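Local atomic coordinates of beta sliding clamp (Caulobacter crescentus, PDB entry 5WCE), a protein that probably tethers DNA polymerases and other proteins to DNA as a ring-shaped dimer closed around the double helix, giving replication its processivity. Residues Gly331-Ala334 and Arg335-Leu338; Phe353-Pro356 and Ala357-Thr360. All blocks are in the same frame, centred on the assembly; numbering follows the deposited sequence.

Both interactions are local and lie in the C-terminal domain of the clamp, with centres about 14 Å apart. Interaction 1 turns strand 328-333 into helix 334-343, and its grip is mostly on backbone N-H groups, with one asparagine amide laid on a tyrosine ring. Interaction 2 closes the hairpin loop between strands 348-353 and 360-364, where a carboxylate, a serine hydroxyl and a water do the holding at a more exposed turn. Each has a buried end, and there the two meet: the ring of F332 packs on T360 (F332 CZ to T360 OG1, 3.5 Å) and beside F353, joining the helix-bearing strand to the neighbouring sheet.

Interaction 1. Residues Gly331-Ala334 and Arg335-Leu338; sequences GFNA and RYLL
The side-chain amide of N333 lies over one face of the Y336 ring, the two planes only 14° apart, with the amide offset toward the rim of the ring. The closest approach is 3.4 Å, from N333 CB to Y336 CD2, while N333 ND2 lies 3.8 Å from Y336 CE2. With CG anti to the backbone N (chi1 179°), the amide of N333 turns back over the start of the helix, and OD1 meets two backbone N-H groups there. The bond from Y336 N to N333 OD1 is long at 3.3 Å but fairly straight; the one from R335 N to the same OD1 is shorter, 3.0 Å, yet bent and weak. Together the two bonds and the stack fix the rotation of the amide. An alanine in place of Y336 takes the ring away, and the N333 amide, held then by its OD1 bonds without the stack, would probably turn more freely and cap the start of the helix less firmly.

Behind the cap the regular helical pattern sets in: L337 N donates to N333 O at 3.1 Å, and L338 N to A334 O at 2.9 Å. On the buried side, F332 and L337 make a looser apolar contact (F332 CD2 to L337 CD2, 4.5 Å). L374 touches both of these side chains and Y336, while F276 and V280 of helix 273-284 also pack on L337. N333 is thus a classic asparagine N-cap, placed where a strand of the clamp domain passes directly into one of its two helices.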
loop_
_atom_site.group_PDB
_atom_site.type_symbol
_atom_site.label_atom_id
_atom_site.label_comp_id
_atom_site.label_asym_id
_atom_site.label_seq_id
_atom_site.Cartn_x
_atom_site.Cartn_y
_atom_site.Cartn_z
ATOM N N GLY A 331 -29.326 15.748 1.800
ATOM C CA GLY A 331 -27.904 15.602 1.520
ATOM C C GLY A 331 -27.237 14.666 2.503
ATOM O O GLY A 331 -27.543 14.680 3.741
ATOM N N PHE A 332 -26.259 13.892 2.012
ATOM C CA PHE A 332 -25.417 13.063 2.864
ATOM C C PHE A 332 -23.945 13.162 2.431
ATOM O O PHE A 332 -23.647 13.504 1.302
ATOM C CB PHE A 332 -25.796 11.594 2.827
ATOM C CG PHE A 332 -27.175 11.301 3.344
ATOM C CD1 PHE A 332 -27.492 11.541 4.685
ATOM C CD2 PHE A 332 -28.117 10.732 2.527
ATOM C CE1 PHE A 332 -28.744 11.291 5.170
ATOM C CE2 PHE A 332 -29.384 10.460 3.011
ATOM C CZ PHE A 332 -29.700 10.759 4.331
ATOM N N ASN A 333 -23.053 12.947 3.385
ATOM C CA ASN A 333 -21.633 12.712 3.063
ATOM C C ASN A 333 -21.588 11.414 2.254
ATOM O O ASN A 333 -22.093 10.361 2.667
ATOM C CB ASN A 333 -20.813 12.642 4.377
ATOM C CG ASN A 333 -19.327 12.368 4.158
ATOM O OD1 ASN A 333 -18.971 11.384 3.572
ATOM N ND2 ASN A 333 -18.488 13.211 4.708
ATOM N N ALA A 334 -21.013 11.502 1.065
ATOM C CA ALA A 334 -20.991 10.348 0.149
ATOM C C ALA A 334 -20.285 9.133 0.728
ATOM O O ALA A 334 -20.771 8.008 0.564
ATOM C CB ALA A 334 -20.404 10.711 -1.219
ATOM N N ARG A 335 -19.166 9.345 1.415
ATOM C CA ARG A 335 -18.428 8.243 2.013
ATOM C C ARG A 335 -19.278 7.522 3.080
ATOM O O ARG A 335 -19.346 6.286 3.126
ATOM C CB ARG A 335 -17.064 8.719 2.617
ATOM C CG ARG A 335 -16.234 7.609 3.284
ATOM C CD ARG A 335 -16.108 6.341 2.450
ATOM N NE ARG A 335 -15.651 6.619 1.083
ATOM C CZ ARG A 335 -15.766 5.806 0.011
ATOM N NH1 ARG A 335 -16.342 4.607 0.107
ATOM N NH2 ARG A 335 -15.290 6.212 -1.183
ATOM N N TYR A 336 -19.964 8.300 3.924
ATOM C CA TYR A 336 -20.806 7.711 4.940
ATOM C C TYR A 336 -21.942 6.877 4.326
ATOM O O TYR A 336 -22.279 5.791 4.825
ATOM C CB TYR A 336 -21.353 8.797 5.909
ATOM C CG TYR A 336 -20.304 9.592 6.662
ATOM C CD1 TYR A 336 -18.958 9.150 6.769
ATOM C CD2 TYR A 336 -20.621 10.817 7.219
ATOM C CE1 TYR A 336 -18.012 9.900 7.421
ATOM C CE2 TYR A 336 -19.656 11.570 7.881
ATOM C CZ TYR A 336 -18.353 11.080 7.980
ATOM O OH TYR A 336 -17.423 11.849 8.624
ATOM N N LEU A 337 -22.532 7.371 3.236
ATOM C CA LEU A 337 -23.574 6.624 2.546
ATOM C C LEU A 337 -23.022 5.341 1.940
ATOM O O LEU A 337 -23.580 4.254 2.096
ATOM C CB LEU A 337 -24.184 7.520 1.491
ATOM C CG LEU A 337 -25.279 7.051 0.591
ATOM C CD1 LEU A 337 -26.425 6.466 1.411
ATOM C CD2 LEU A 337 -25.747 8.214 -0.301
ATOM N N LEU A 338 -21.897 5.453 1.263
ATOM C CA LEU A 338 -21.232 4.261 0.690
ATOM C C LEU A 338 -20.835 3.285 1.761
ATOM O O LEU A 338 -20.934 2.084 1.549
ATOM C CB LEU A 338 -20.050 4.674 -0.176
ATOM C CG LEU A 338 -20.474 5.344 -1.468
ATOM C CD1 LEU A 338 -19.247 5.944 -2.105
ATOM C CD2 LEU A 338 -21.193 4.363 -2.391
#

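Interaction 2. Residues Phe353-Pro356 and Ala357-Thr360; sequences FADP and ASPT
Hydrogen bonds to D355 tie the loop together. Its carboxylate takes two of them: A357 N reaches D355 OD1 at 2.9 Å, on the anti side, and the S358 hydroxyl donates to D355 OD2 from above the carboxylate plane, 2.8 Å from S358 OG. With chi1 at 58°, D355 CG sits between its own backbone N and carbonyl carbon, which folds the carboxylate back over the turn. The main chain adds a bond from S358 N to D355 O (3.2 Å).

That bond closes a type I beta turn from D355 to S358, with P356 and A357 at its corners, within the hairpin loop joining strands 348-353 and 360-364 of the clamp's C-terminal domain.

A water bridges the two arms of the loop. It accepts from A354 N (2.9 Å), donates to D355 O and S358 O, and also bonds T360 OG1.

Van der Waals contacts complete the loop. A354 CB rests 4.0 Å from S358 CB; at the strand ends, T360 sets its hydroxyl and its methyl against the F353 ring, T360 CG2 being 3.7 Å from F353 CD2. I330 of strand 328-333 packs on both F353 and T360, and F328 meets the F353 ring edge-to-face.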
loop_
_atom_site.group_PDB
_atom_site.type_symbol
_atom_site.label_atom_id
_atom_site.label_comp_id
_atom_site.label_asym_id
_atom_site.label_seq_id
_atom_site.Cartn_x
_atom_site.Cartn_y
_atom_site.Cartn_z
ATOM N N PHE A 353 -36.974 7.792 5.996
ATOM C CA PHE A 353 -36.737 9.213 6.148
ATOM C C PHE A 353 -37.891 9.874 6.892
ATOM O O PHE A 353 -39.025 9.366 6.881
ATOM C CB PHE A 353 -36.671 9.900 4.762
ATOM C CG PHE A 353 -35.643 9.362 3.806
ATOM C CD1 PHE A 353 -35.936 8.330 2.940
ATOM C CD2 PHE A 353 -34.378 9.939 3.732
ATOM C CE1 PHE A 353 -34.993 7.859 2.029
ATOM C CE2 PHE A 353 -33.437 9.455 2.801
ATOM C CZ PHE A 353 -33.740 8.433 1.958
ATOM N N ALA A 354 -37.593 10.967 7.575
ATOM C CA ALA A 354 -38.635 11.840 8.157
ATOM C C ALA A 354 -38.567 13.147 7.362
ATOM O O ALA A 354 -39.076 13.182 6.263
ATOM C CB ALA A 354 -38.462 12.023 9.639
ATOM N N ASP A 355 -37.959 14.208 7.874
ATOM C CA ASP A 355 -37.780 15.453 7.109
ATOM C C ASP A 355 -36.307 15.548 6.721
ATOM O O ASP A 355 -35.488 14.715 7.189
ATOM C CB ASP A 355 -38.274 16.666 7.902
ATOM C CG ASP A 355 -37.604 16.817 9.206
ATOM O OD1 ASP A 355 -36.462 17.290 9.237
ATOM O OD2 ASP A 355 -38.221 16.441 10.226
ATOM N N PRO A 356 -35.941 16.540 5.873
ATOM C CA PRO A 356 -34.541 16.616 5.444
ATOM C C PRO A 356 -33.534 16.970 6.543
ATOM O O PRO A 356 -32.354 16.863 6.301
ATOM C CB PRO A 356 -34.564 17.724 4.379
ATOM C CG PRO A 356 -35.936 17.600 3.796
ATOM C CD PRO A 356 -36.814 17.357 4.980
ATOM N N ALA A 357 -34.000 17.464 7.692
ATOM C CA ALA A 357 -33.138 17.853 8.813
ATOM C C ALA A 357 -32.984 16.704 9.829
ATOM O O ALA A 357 -32.192 16.834 10.763
ATOM C CB ALA A 357 -33.688 19.089 9.499
ATOM N N SER A 358 -33.703 15.599 9.635
ATOM C CA SER A 358 -33.756 14.533 10.632
ATOM C C SER A 358 -32.863 13.348 10.285
ATOM O O SER A 358 -32.638 13.041 9.130
ATOM C CB SER A 358 -35.212 14.058 10.764
ATOM O OG SER A 358 -35.989 15.162 11.252
ATOM N N PRO A 359 -32.408 12.620 11.322
ATOM C CA PRO A 359 -31.677 11.376 11.060
ATOM C C PRO A 359 -32.458 10.397 10.185
ATOM O O PRO A 359 -33.676 10.271 10.340
ATOM C CB PRO A 359 -31.474 10.777 12.475
ATOM C CG PRO A 359 -31.562 11.954 13.385
ATOM C CD PRO A 359 -32.600 12.861 12.766
ATOM N N THR A 360 -31.728 9.641 9.352
ATOM C CA THR A 360 -32.271 8.702 8.450
ATOM C C THR A 360 -31.842 7.309 8.892
ATOM O O THR A 360 -30.715 7.111 9.202
ATOM C CB THR A 360 -31.758 9.010 7.019
ATOM O OG1 THR A 360 -32.263 10.290 6.607
ATOM C CG2 THR A 360 -32.210 8.024 6.040
HETATM O O HOH W 1 -34.935 12.007 7.165
#